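Local coordinates for phosphate binding protein (Planctomyces limnophilus, PDB 4JWO), which probably binds phosphate as the substrate-binding component of a system that transports it across the cytoplasmic membrane, at residues 327-330 and 331-335; 271-275 and 276-280. One frame throughout, in Å; residues are numbered along the deposited sequence.

How the contacts relate
Both contacts are local, each made within one continuous run of chain, and contact 2 comes earlier in the chain than contact 1; their centres lie about 19 Å apart and they do not touch. Contact 1 sits on the surface within helix 326-340, where regular i to i+4 backbone bonds set the spacing of the side chains. Contact 2 is partly buried and lies where the short helix 271-275 stops. Its backbone bonds are uneven: the Ser276 hydroxyl bonds back to Ala272 O, and Gly277, with positive phi, turns the chain out of the helix. In contact 1 Val328 and Met332 pack toward strand 134-148, Met332 alone being buried; in contact 2 Ile274 and Tyr279 both are.

Contact 1. Residues 327-330 and 331-335; sequences SVKE and TMQQR
Ser327 to Glu330 offer their carbonyls to the backbone N-H groups of Thr331 to Gln334 four residues on, as in the Met332 N to Val328 O bond of 2.9 Å, which is nearly straight at 167°. Ser327 O accepts twice: Thr331 N lies 3.1 Å and Thr331 OG1 3.0 Å from it, on opposite faces of the carbonyl plane. The hydroxyl can turn back because chi1 of -65° sets OG1 beside its own backbone N and leaves CG2 anti to it. A valine here would probably leave Ser327 O with the backbone N-H alone and lose the link between this side chain and the preceding turn. On the side facing strand 134-148, Val328 and Met332, a selenomethionine, run side by side, with Val328 CG1 3.9 Å from Met332 CE; both also touch Gln138 of that strand. Lys329 stretches out fully, and its aliphatic part passes the amide of Gln333, Lys329 CE lying 3.4 Å from Gln333 NE2, while its ammonium goes on to a salt bridge with Glu310. On the exposed side, in one of two conformers of Glu330, Gln334 NE2 lies 3.4 Å from Glu330 OE2, a weak and doubtful bond. The i to i+4 backbone bonding is that of an alpha-helix, and the split of its side chains gives it an amphipathic character: Val328 and Met332 lie against strand 134-148 of this PstS-family binding protein, while Glu330, Gln333 and Gln334 are exposed.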
loop_
_atom_site.group_PDB
_atom_site.type_symbol
_atom_site.label_atom_id
_atom_site.label_comp_id
_atom_site.label_asym_id
_atom_site.label_seq_id
_atom_site.Cartn_x
_atom_site.Cartn_y
_atom_site.Cartn_z
ATOM N N SER A 327 0.629 -9.865 -17.115
ATOM C CA SER A 327 1.515 -11.005 -16.878
ATOM C C SER A 327 1.386 -11.487 -15.443
ATOM O O SER A 327 1.458 -12.685 -15.173
ATOM C CB SER A 327 2.973 -10.683 -17.231
ATOM O OG SER A 327 3.518 -9.743 -16.320
ATOM N N VAL A 328 1.167 -10.552 -14.523
ATOM C CA VAL A 328 0.961 -10.905 -13.122
ATOM C C VAL A 328 -0.361 -11.660 -12.954
ATOM O O VAL A 328 -0.405 -12.705 -12.313
ATOM C CB VAL A 328 0.993 -9.665 -12.203
ATOM C CG1 VAL A 328 0.692 -10.074 -10.767
ATOM C CG2 VAL A 328 2.345 -8.970 -12.292
ATOM N N LYS A 329 -1.427 -11.129 -13.548
ATOM C CA LYS A 329 -2.750 -11.754 -13.494
ATOM C C LYS A 329 -2.710 -13.178 -14.022
ATOM O O LYS A 329 -3.254 -14.096 -13.397
ATOM C CB LYS A 329 -3.758 -10.938 -14.302
ATOM C CG LYS A 329 -5.154 -11.541 -14.382
ATOM C CD LYS A 329 -6.097 -10.598 -15.135
ATOM C CE LYS A 329 -7.516 -11.149 -15.198
ATOM N NZ LYS A 329 -8.434 -10.225 -15.917
ATOM N N GLU A 330 -2.055 -13.366 -15.163
ATOM C CA GLU A 330 -1.956 -14.685 -15.782
ATOM C C GLU A 330 -1.278 -15.659 -14.830
ATOM O O GLU A 330 -1.741 -16.777 -14.620
ATOM C CB GLU A 330 -1.173 -14.618 -17.102
ATOM C CG GLU A 330 -0.912 -15.986 -17.734
ATOM C CD GLU A 330 -0.127 -15.919 -19.044
ATOM O OE1 GLU A 330 -0.328 -14.967 -19.829
ATOM O OE2 GLU A 330 0.694 -16.831 -19.290
ATOM N N THR A 331 -0.170 -15.217 -14.252
ATOM C CA THR A 331 0.601 -16.062 -13.348
ATOM C C THR A 331 -0.196 -16.440 -12.097
ATOM O O THR A 331 -0.218 -17.603 -11.689
ATOM C CB THR A 331 1.920 -15.382 -12.959
ATOM O OG1 THR A 331 2.738 -15.244 -14.129
ATOM C CG2 THR A 331 2.657 -16.197 -11.916
HETATM N N MSE A 332 -0.871 -15.463 -11.499
HETATM C CA MSE A 332 -1.676 -15.727 -10.307
HETATM C C MSE A 332 -2.842 -16.685 -10.565
HETATM O O MSE A 332 -3.147 -17.523 -9.723
HETATM C CB MSE A 332 -2.181 -14.421 -9.679
HETATM C CG MSE A 332 -1.069 -13.446 -9.310
HETATM SE SE MSE A 332 0.351 -14.303 -8.292
HETATM C CE MSE A 332 1.874 -13.492 -9.194
ATOM N N GLN A 333 -3.499 -16.556 -11.714
ATOM C CA GLN A 333 -4.578 -17.471 -12.076
ATOM C C GLN A 333 -4.053 -18.882 -12.273
ATOM O O GLN A 333 -4.676 -19.863 -11.874
ATOM C CB GLN A 333 -5.287 -17.006 -13.351
ATOM C CG GLN A 333 -6.076 -15.726 -13.200
ATOM C CD GLN A 333 -6.707 -15.267 -14.504
ATOM O OE1 GLN A 333 -6.292 -15.682 -15.590
ATOM N NE2 GLN A 333 -7.719 -14.405 -14.404
ATOM N N GLN A 334 -2.897 -18.982 -12.904
ATOM C CA GLN A 334 -2.312 -20.274 -13.155
ATOM C C GLN A 334 -1.870 -20.892 -11.829
ATOM O O GLN A 334 -2.005 -22.092 -11.611
ATOM C CB GLN A 334 -1.172 -20.123 -14.169
ATOM C CG GLN A 334 -1.690 -19.780 -15.577
ATOM C CD GLN A 334 -0.623 -19.241 -16.519
ATOM O OE1 GLN A 334 0.364 -18.646 -16.085
ATOM N NE2 GLN A 334 -0.831 -19.435 -17.818
ATOM N N ARG A 335 -1.389 -20.046 -10.930
ATOM C CA ARG A 335 -0.971 -20.459 -9.594
ATOM C C ARG A 335 -2.149 -20.995 -8.767
ATOM O O ARG A 335 -2.030 -21.995 -8.062
ATOM C CB ARG A 335 -0.302 -19.269 -8.890
ATOM C CG ARG A 335 0.414 -19.582 -7.594
ATOM C CD ARG A 335 1.158 -18.365 -7.060
ATOM N NE ARG A 335 2.334 -18.004 -7.845
ATOM C CZ ARG A 335 3.062 -16.912 -7.640
ATOM N NH1 ARG A 335 2.728 -16.047 -6.683
ATOM N NH2 ARG A 335 4.111 -16.663 -8.413
#

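Contact 2. Residues 271-275 and 276-280; sequences PATIE and SGEYT
This is a local contact round the C-terminal end of helix 271-275, where the chain turns toward strand 283-291 within the PBP superfamily domain. Gly277, with a phi of 80°, is the first residue to leave helical geometry. Gly277 N bonds to Ile274 O at 3.2 Å, standing well above the carbonyl plane, while Tyr279 N reaches back to Thr273 O at 3.0 Å. Ser276 folds its hydroxyl onto the last turn: with chi1 at 63°, Ser276 OG sits between its own N and carbonyl carbon and donates to Ala272 O at 3.0 Å. That bond reinforces a weak one from Ser276 N to the same carbonyl. OG in turn accepts a weak bond from Glu278 N, so one hydroxyl links the helix, if weakly on its far side, to the turn. Thr273 crosses Tyr279, its OG1 beside Tyr279 CB, though the hydroxyl's hydrogen bond is with Glu268 O. Tyr279 centres an inverse gamma turn, and its OH is hydrogen-bonded to Leu144 O of strand 134-148. Ile274, also packed on Tyr243 of helix 243-247, runs alongside the tyrosine, with Ile274 CG1 4.0 Å from Tyr279 CD2.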
loop_
_atom_site.group_PDB
_atom_site.type_symbol
_atom_site.label_atom_id
_atom_site.label_comp_id
_atom_site.label_asym_id
_atom_site.label_seq_id
_atom_site.Cartn_x
_atom_site.Cartn_y
_atom_site.Cartn_z
ATOM N N PRO A 271 2.882 5.605 -14.551
ATOM C CA PRO A 271 2.467 4.204 -14.644
ATOM C C PRO A 271 3.623 3.306 -15.053
ATOM O O PRO A 271 3.707 2.165 -14.589
ATOM C CB PRO A 271 1.398 4.236 -15.731
ATOM C CG PRO A 271 0.804 5.602 -15.596
ATOM C CD PRO A 271 1.973 6.498 -15.294
ATOM N N ALA A 272 4.528 3.841 -15.864
ATOM C CA ALA A 272 5.663 3.053 -16.335
ATOM C C ALA A 272 6.643 2.738 -15.213
ATOM O O ALA A 272 7.068 1.591 -15.065
ATOM C CB ALA A 272 6.375 3.758 -17.487
ATOM N N THR A 273 7.006 3.744 -14.418
ATOM C CA THR A 273 7.998 3.515 -13.370
ATOM C C THR A 273 7.422 2.725 -12.215
ATOM O O THR A 273 8.143 2.033 -11.497
ATOM C CB THR A 273 8.634 4.815 -12.831
ATOM O OG1 THR A 273 7.625 5.629 -12.219
ATOM C CG2 THR A 273 9.321 5.588 -13.951
ATOM N N ILE A 274 6.115 2.834 -12.018
ATOM C CA ILE A 274 5.471 2.044 -10.987
ATOM C C ILE A 274 5.379 0.586 -11.432
ATOM O O ILE A 274 5.725 -0.322 -10.667
ATOM C CB ILE A 274 4.095 2.614 -10.602
ATOM C CG1 ILE A 274 4.280 3.948 -9.879
ATOM C CG2 ILE A 274 3.355 1.644 -9.687
ATOM C CD1 ILE A 274 3.008 4.782 -9.791
ATOM N N GLU A 275 4.931 0.362 -12.661
ATOM C CA GLU A 275 4.794 -1.007 -13.175
ATOM C C GLU A 275 6.123 -1.738 -13.307
ATOM O O GLU A 275 6.161 -2.960 -13.248
ATOM C CB GLU A 275 4.082 -1.023 -14.530
ATOM C CG GLU A 275 2.574 -1.162 -14.452
ATOM C CD GLU A 275 1.971 -1.685 -15.749
ATOM O OE1 GLU A 275 0.815 -2.153 -15.714
ATOM O OE2 GLU A 275 2.654 -1.633 -16.799
ATOM N N SER A 276 7.207 -1.000 -13.507
ATOM C CA SER A 276 8.512 -1.631 -13.737
ATOM C C SER A 276 9.253 -1.830 -12.424
ATOM O O SER A 276 10.320 -2.438 -12.391
ATOM C CB SER A 276 9.359 -0.747 -14.621
ATOM O OG SER A 276 9.581 0.465 -13.935
ATOM N N GLY A 277 8.704 -1.267 -11.353
ATOM C CA GLY A 277 9.325 -1.341 -10.044
ATOM C C GLY A 277 10.460 -0.348 -9.837
ATOM O O GLY A 277 11.162 -0.409 -8.838
ATOM N N GLU A 278 10.651 0.558 -10.783
ATOM C CA GLU A 278 11.736 1.523 -10.673
ATOM C C GLU A 278 11.442 2.532 -9.558
ATOM O O GLU A 278 12.357 3.015 -8.899
ATOM C CB GLU A 278 11.964 2.234 -12.013
ATOM C CG GLU A 278 13.205 3.104 -12.055
ATOM C CD GLU A 278 13.290 3.931 -13.326
ATOM O OE1 GLU A 278 12.319 3.922 -14.114
ATOM O OE2 GLU A 278 14.324 4.597 -13.534
ATOM N N TYR A 279 10.163 2.834 -9.359
ATOM C CA TYR A 279 9.754 3.814 -8.363
ATOM C C TYR A 279 9.668 3.158 -6.983
ATOM O O TYR A 279 8.610 2.682 -6.551
ATOM C CB TYR A 279 8.425 4.453 -8.779
ATOM C CG TYR A 279 7.921 5.515 -7.838
ATOM C CD1 TYR A 279 8.533 6.754 -7.764
ATOM C CD2 TYR A 279 6.803 5.293 -7.053
ATOM C CE1 TYR A 279 8.056 7.739 -6.903
ATOM C CE2 TYR A 279 6.321 6.263 -6.195
ATOM C CZ TYR A 279 6.948 7.485 -6.128
ATOM O OH TYR A 279 6.468 8.461 -5.266
ATOM N N THR A 280 10.814 3.116 -6.309
ATOM C CA THR A 280 10.920 2.498 -4.994
ATOM C C THR A 280 11.555 3.505 -4.018
ATOM O O THR A 280 12.445 4.262 -4.397
ATOM C CB THR A 280 11.714 1.162 -5.094
ATOM O OG1 THR A 280 11.679 0.461 -3.844
ATOM C CG2 THR A 280 13.162 1.405 -5.514
#